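Local structure of argonaute protein (5I4A) at residues 284-298 against 329-341. The protein cleaves single-stranded DNA targets with a short 5'-hydroxyl RNA as its guide, and may help defend the bacterium against invading mobile elements. Sequence-based numbering, arbitrary orientation.
Sequences VFKYSFYKNEQPLKA and AAAELGFSKVEFL
L333, the last residue of helix 325-333, packs against F285 and F289 in the tight part of this contact. L333 CD2 reaches the ring of F285 at CD1, 3.6 Å away, and that of F289 at CE1. Just past the glycine that follows the helix, the F335 ring is sandwiched: L296 CB makes a CH-pi contact with one face, 4.0 Å from the centroid, while N292 ND2 lies above the centre of the other, with amide and ring planes 80° apart. With CG anti to the backbone N (chi1 -160°), N292 brings its amide to the helix end, where ND2 bonds to L333 O at 3.2 Å. F289 N meets L333 O from the opposite side of the carbonyl plane, at 3.0 Å; E293 N bonds to G334 O at 3.1 Å, and N292 OD1 closes an Asx turn with Q294 N. Were N292 an alanine, L333 O would probably lose one donor, F335 the amide on one face, and Q294 N the acceptor that closes the turn. At G334, a Schellman motif turns the chain toward strand 337-340, parallel to strand 295-298 and tied to it by bonds such as L296 N to K337 O, 2.8 Å. Two places are looser. On the E332 flank of the helix end a water bridges F285 O and E332 O; far from it, on the strand face shared with exposed K337, K297 lies alongside E339 but pairs with D371. Apolar side chains thus fill the packed part while N-H donors satisfy the carbonyls of L333 and G334, fastening the end of linker L2 to the Mid domain where its parallel sheet begins.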
loop_
_atom_site.group_PDB
_atom_site.type_symbol
_atom_site.label_atom_id
_atom_site.label_comp_id
_atom_site.label_asym_id
_atom_site.label_seq_id
_atom_site.Cartn_x
_atom_site.Cartn_y
_atom_site.Cartn_z
ATOM N N VAL A 284 2.725 -11.811 24.509
ATOM C CA VAL A 284 2.929 -10.651 25.372
ATOM C C VAL A 284 2.079 -10.760 26.631
ATOM O O VAL A 284 2.468 -10.269 27.698
ATOM C CB VAL A 284 2.640 -9.343 24.593
ATOM C CG1 VAL A 284 1.157 -9.225 24.254
ATOM C CG2 VAL A 284 3.139 -8.117 25.359
ATOM N N PHE A 285 0.915 -11.408 26.538
ATOM C CA PHE A 285 0.065 -11.621 27.703
ATOM C C PHE A 285 0.575 -12.726 28.616
ATOM O O PHE A 285 0.106 -12.831 29.755
ATOM C CB PHE A 285 -1.366 -11.940 27.261
ATOM C CG PHE A 285 -2.042 -10.812 26.542
ATOM C CD1 PHE A 285 -2.546 -9.727 27.244
ATOM C CD2 PHE A 285 -2.176 -10.832 25.165
ATOM C CE1 PHE A 285 -3.170 -8.684 26.586
ATOM C CE2 PHE A 285 -2.800 -9.792 24.503
ATOM C CZ PHE A 285 -3.297 -8.716 25.215
ATOM N N LYS A 286 1.509 -13.552 28.148
ATOM C CA LYS A 286 2.160 -14.537 29.005
ATOM C C LYS A 286 3.326 -13.947 29.785
ATOM O O LYS A 286 3.531 -14.302 30.949
ATOM C CB LYS A 286 2.675 -15.720 28.178
ATOM C CG LYS A 286 1.633 -16.751 27.790
ATOM C CD LYS A 286 2.308 -17.969 27.180
ATOM C CE LYS A 286 1.301 -18.921 26.563
ATOM N NZ LYS A 286 1.971 -19.854 25.613
ATOM N N TYR A 287 4.093 -13.050 29.165
ATOM C CA TYR A 287 5.374 -12.618 29.709
ATOM C C TYR A 287 5.448 -11.115 29.941
ATOM O O TYR A 287 6.530 -10.608 30.272
ATOM C CB TYR A 287 6.506 -13.072 28.784
ATOM C CG TYR A 287 6.420 -14.538 28.419
ATOM C CD1 TYR A 287 6.718 -15.524 29.351
ATOM C CD2 TYR A 287 6.037 -14.936 27.142
ATOM C CE1 TYR A 287 6.639 -16.867 29.024
ATOM C CE2 TYR A 287 5.955 -16.278 26.805
ATOM C CZ TYR A 287 6.258 -17.239 27.752
ATOM O OH TYR A 287 6.181 -18.575 27.429
ATOM N N SER A 288 4.335 -10.397 29.758
ATOM C CA SER A 288 4.173 -8.992 30.125
ATOM C C SER A 288 4.981 -8.059 29.230
ATOM O O SER A 288 5.899 -8.501 28.531
ATOM C CB SER A 288 4.545 -8.781 31.598
ATOM O OG SER A 288 4.111 -7.509 32.059
ATOM N N PHE A 289 4.625 -6.771 29.230
ATOM C CA PHE A 289 5.391 -5.767 28.499
ATOM C C PHE A 289 6.861 -5.835 28.886
ATOM O O PHE A 289 7.200 -6.011 30.058
ATOM C CB PHE A 289 4.870 -4.356 28.795
ATOM C CG PHE A 289 3.756 -3.897 27.894
ATOM C CD1 PHE A 289 2.975 -4.803 27.194
ATOM C CD2 PHE A 289 3.496 -2.543 27.745
ATOM C CE1 PHE A 289 1.952 -4.364 26.370
ATOM C CE2 PHE A 289 2.478 -2.098 26.922
ATOM C CZ PHE A 289 1.706 -3.009 26.232
ATOM N N TYR A 290 7.735 -5.687 27.887
ATOM C CA TYR A 290 9.163 -5.551 28.157
ATOM C C TYR A 290 9.424 -4.455 29.185
ATOM O O TYR A 290 10.245 -4.622 30.094
ATOM C CB TYR A 290 9.906 -5.258 26.853
ATOM C CG TYR A 290 11.403 -5.086 26.996
ATOM C CD1 TYR A 290 12.222 -6.171 27.284
ATOM C CD2 TYR A 290 11.998 -3.843 26.819
ATOM C CE1 TYR A 290 13.591 -6.021 27.407
ATOM C CE2 TYR A 290 13.368 -3.682 26.939
ATOM C CZ TYR A 290 14.157 -4.775 27.234
ATOM O OH TYR A 290 15.519 -4.622 27.355
ATOM N N LYS A 291 8.715 -3.338 29.068
ATOM C CA LYS A 291 8.821 -2.236 30.013
ATOM C C LYS A 291 7.435 -1.664 30.253
ATOM O O LYS A 291 6.740 -1.296 29.301
ATOM C CB LYS A 291 9.760 -1.145 29.489
ATOM C CG LYS A 291 9.930 0.038 30.423
ATOM C CD LYS A 291 10.242 1.295 29.631
ATOM C CE LYS A 291 11.233 2.188 30.353
ATOM N NZ LYS A 291 12.545 2.216 29.647
ATOM N N ASN A 292 7.034 -1.604 31.519
ATOM C CA ASN A 292 5.772 -0.975 31.886
ATOM C C ASN A 292 5.907 -0.342 33.265
ATOM O O ASN A 292 6.549 0.705 33.406
ATOM C CB ASN A 292 4.626 -1.991 31.852
ATOM C CG ASN A 292 3.259 -1.330 31.753
ATOM O OD1 ASN A 292 3.036 -0.251 32.304
ATOM N ND2 ASN A 292 2.336 -1.978 31.049
ATOM N N GLU A 293 5.326 -0.980 34.285
ATOM C CA GLU A 293 5.286 -0.442 35.647
ATOM C C GLU A 293 4.629 0.934 35.684
ATOM O O GLU A 293 4.912 1.748 36.568
ATOM C CB GLU A 293 6.681 -0.377 36.283
ATOM C CG GLU A 293 7.508 -1.653 36.172
ATOM C CD GLU A 293 8.403 -1.666 34.946
ATOM O OE1 GLU A 293 8.198 -2.531 34.070
ATOM O OE2 GLU A 293 9.308 -0.803 34.858
ATOM N N GLN A 294 3.748 1.205 34.720
ATOM C CA GLN A 294 3.066 2.480 34.585
ATOM C C GLN A 294 1.584 2.326 34.909
ATOM O O GLN A 294 1.013 1.245 34.734
ATOM C CB GLN A 294 3.211 3.038 33.163
ATOM C CG GLN A 294 4.647 3.112 32.662
ATOM C CD GLN A 294 5.475 4.144 33.407
ATOM O OE1 GLN A 294 6.581 3.860 33.873
ATOM N NE2 GLN A 294 4.942 5.354 33.514
ATOM N N PRO A 295 0.934 3.383 35.391
ATOM C CA PRO A 295 -0.510 3.306 35.626
ATOM C C PRO A 295 -1.291 3.460 34.330
ATOM O O PRO A 295 -0.899 4.201 33.424
ATOM C CB PRO A 295 -0.774 4.481 36.575
ATOM C CG PRO A 295 0.286 5.474 36.223
ATOM C CD PRO A 295 1.502 4.669 35.837
ATOM N N LEU A 296 -2.400 2.732 34.246
ATOM C CA LEU A 296 -3.365 2.877 33.163
ATOM C C LEU A 296 -4.536 3.697 33.692
ATOM O O LEU A 296 -5.312 3.217 34.525
ATOM C CB LEU A 296 -3.826 1.513 32.656
ATOM C CG LEU A 296 -4.861 1.526 31.526
ATOM C CD1 LEU A 296 -4.328 2.275 30.315
ATOM C CD2 LEU A 296 -5.264 0.108 31.149
ATOM N N LYS A 297 -4.647 4.935 33.222
ATOM C CA LYS A 297 -5.685 5.860 33.654
ATOM C C LYS A 297 -6.640 6.128 32.498
ATOM O O LYS A 297 -6.215 6.216 31.342
ATOM C CB LYS A 297 -5.069 7.171 34.157
ATOM C CG LYS A 297 -4.178 6.990 35.385
ATOM C CD LYS A 297 -3.529 8.296 35.819
ATOM C CE LYS A 297 -2.554 8.805 34.772
ATOM N NZ LYS A 297 -1.795 9.996 35.247
ATOM N N ALA A 298 -7.931 6.254 32.808
ATOM C CA ALA A 298 -8.920 6.360 31.745
ATOM C C ALA A 298 -10.184 7.044 32.245
ATOM O O ALA A 298 -10.491 7.023 33.440
ATOM C CB ALA A 298 -9.262 4.976 31.180
ATOM N N ALA A 329 -6.081 -8.378 31.627
ATOM C CA ALA A 329 -5.222 -7.977 30.517
ATOM C C ALA A 329 -4.228 -6.906 30.949
ATOM O O ALA A 329 -3.043 -6.971 30.603
ATOM C CB ALA A 329 -6.068 -7.479 29.348
ATOM N N ALA A 330 -4.690 -5.913 31.714
ATOM C CA ALA A 330 -3.793 -4.855 32.167
ATOM C C ALA A 330 -2.754 -5.392 33.142
ATOM O O ALA A 330 -1.590 -4.979 33.109
ATOM C CB ALA A 330 -4.599 -3.722 32.805
ATOM N N ALA A 331 -3.157 -6.310 34.023
ATOM C CA ALA A 331 -2.194 -6.956 34.908
ATOM C C ALA A 331 -1.203 -7.798 34.114
ATOM O O ALA A 331 0.011 -7.729 34.341
ATOM C CB ALA A 331 -2.926 -7.808 35.944
ATOM N N GLU A 332 -1.705 -8.593 33.165
ATOM C CA GLU A 332 -0.828 -9.442 32.363
ATOM C C GLU A 332 0.171 -8.623 31.560
ATOM O O GLU A 332 1.299 -9.071 31.333
ATOM C CB GLU A 332 -1.659 -10.324 31.429
ATOM C CG GLU A 332 -2.316 -11.512 32.116
ATOM C CD GLU A 332 -3.390 -12.164 31.265
ATOM O OE1 GLU A 332 -4.200 -12.936 31.820
ATOM O OE2 GLU A 332 -3.432 -11.902 30.043
ATOM N N LEU A 333 -0.216 -7.424 31.127
ATOM C CA LEU A 333 0.678 -6.586 30.342
ATOM C C LEU A 333 1.638 -5.775 31.200
ATOM O O LEU A 333 2.548 -5.146 30.652
ATOM C CB LEU A 333 -0.136 -5.657 29.437
ATOM C CG LEU A 333 -0.909 -6.381 28.333
ATOM C CD1 LEU A 333 -1.657 -5.388 27.466
ATOM C CD2 LEU A 333 0.024 -7.249 27.488
ATOM N N GLY A 334 1.470 -5.774 32.517
ATOM C CA GLY A 334 2.424 -5.142 33.402
ATOM C C GLY A 334 2.076 -3.753 33.892
ATOM O O GLY A 334 2.973 -3.049 34.373
ATOM N N PHE A 335 0.818 -3.332 33.786
ATOM C CA PHE A 335 0.424 -2.038 34.327
ATOM C C PHE A 335 0.438 -2.086 35.851
ATOM O O PHE A 335 -0.049 -3.042 36.459
ATOM C CB PHE A 335 -0.965 -1.641 33.826
ATOM C CG PHE A 335 -1.008 -1.278 32.371
ATOM C CD1 PHE A 335 -0.518 -0.058 31.934
ATOM C CD2 PHE A 335 -1.548 -2.149 31.440
ATOM C CE1 PHE A 335 -0.557 0.281 30.595
ATOM C CE2 PHE A 335 -1.587 -1.816 30.101
ATOM C CZ PHE A 335 -1.092 -0.598 29.679
ATOM N N SER A 336 1.015 -1.050 36.464
ATOM C CA SER A 336 1.046 -0.984 37.922
ATOM C C SER A 336 -0.363 -0.976 38.499
ATOM O O SER A 336 -0.640 -1.660 39.491
ATOM C CB SER A 336 1.824 0.251 38.378
ATOM O OG SER A 336 1.185 1.446 37.962
ATOM N N LYS A 337 -1.273 -0.230 37.878
ATOM C CA LYS A 337 -2.652 -0.200 38.342
ATOM C C LYS A 337 -3.548 0.375 37.253
ATOM O O LYS A 337 -3.083 1.001 36.295
ATOM C CB LYS A 337 -2.786 0.617 39.630
ATOM C CG LYS A 337 -2.424 2.066 39.429
ATOM C CD LYS A 337 -2.491 2.858 40.720
ATOM C CE LYS A 337 -2.633 4.315 40.429
ATOM N NZ LYS A 337 -2.460 5.130 41.670
ATOM N N VAL A 338 -4.848 0.145 37.422
ATOM C CA VAL A 338 -5.884 0.702 36.562
ATOM C C VAL A 338 -6.679 1.702 37.387
ATOM O O VAL A 338 -7.125 1.385 38.496
ATOM C CB VAL A 338 -6.798 -0.396 35.992
ATOM C CG1 VAL A 338 -7.829 0.205 35.045
ATOM C CG2 VAL A 338 -5.969 -1.458 35.285
ATOM N N GLU A 339 -6.853 2.907 36.850
ATOM C CA GLU A 339 -7.496 3.986 37.586
ATOM C C GLU A 339 -8.435 4.735 36.656
ATOM O O GLU A 339 -8.007 5.264 35.628
ATOM C CB GLU A 339 -6.457 4.939 38.178
ATOM C CG GLU A 339 -7.052 6.124 38.913
ATOM C CD GLU A 339 -5.991 7.010 39.534
ATOM O OE1 GLU A 339 -6.352 7.913 40.319
ATOM O OE2 GLU A 339 -4.796 6.801 39.239
ATOM N N PHE A 340 -9.709 4.785 37.018
ATOM C CA PHE A 340 -10.694 5.573 36.292
ATOM C C PHE A 340 -10.893 6.877 37.052
ATOM O O PHE A 340 -11.460 6.885 38.150
ATOM C CB PHE A 340 -11.992 4.792 36.122
ATOM C CG PHE A 340 -11.828 3.556 35.290
ATOM C CD1 PHE A 340 -11.641 3.652 33.922
ATOM C CD2 PHE A 340 -11.823 2.303 35.875
ATOM C CE1 PHE A 340 -11.471 2.521 33.148
ATOM C CE2 PHE A 340 -11.653 1.166 35.104
ATOM C CZ PHE A 340 -11.476 1.278 33.741
ATOM N N LEU A 341 -10.389 7.969 36.482
ATOM C CA LEU A 341 -10.462 9.266 37.134
ATOM C C LEU A 341 -11.904 9.745 37.193
ATOM O O LEU A 341 -12.660 9.606 36.229
ATOM C CB LEU A 341 -9.612 10.287 36.380
ATOM C CG LEU A 341 -8.213 9.862 35.933
ATOM C CD1 LEU A 341 -7.550 10.998 35.176
ATOM C CD2 LEU A 341 -7.366 9.441 37.122
HETATM O O HOH W 1 1.708 -11.715 31.968
HETATM O O HOH W 2 2.294 -8.431 34.582
#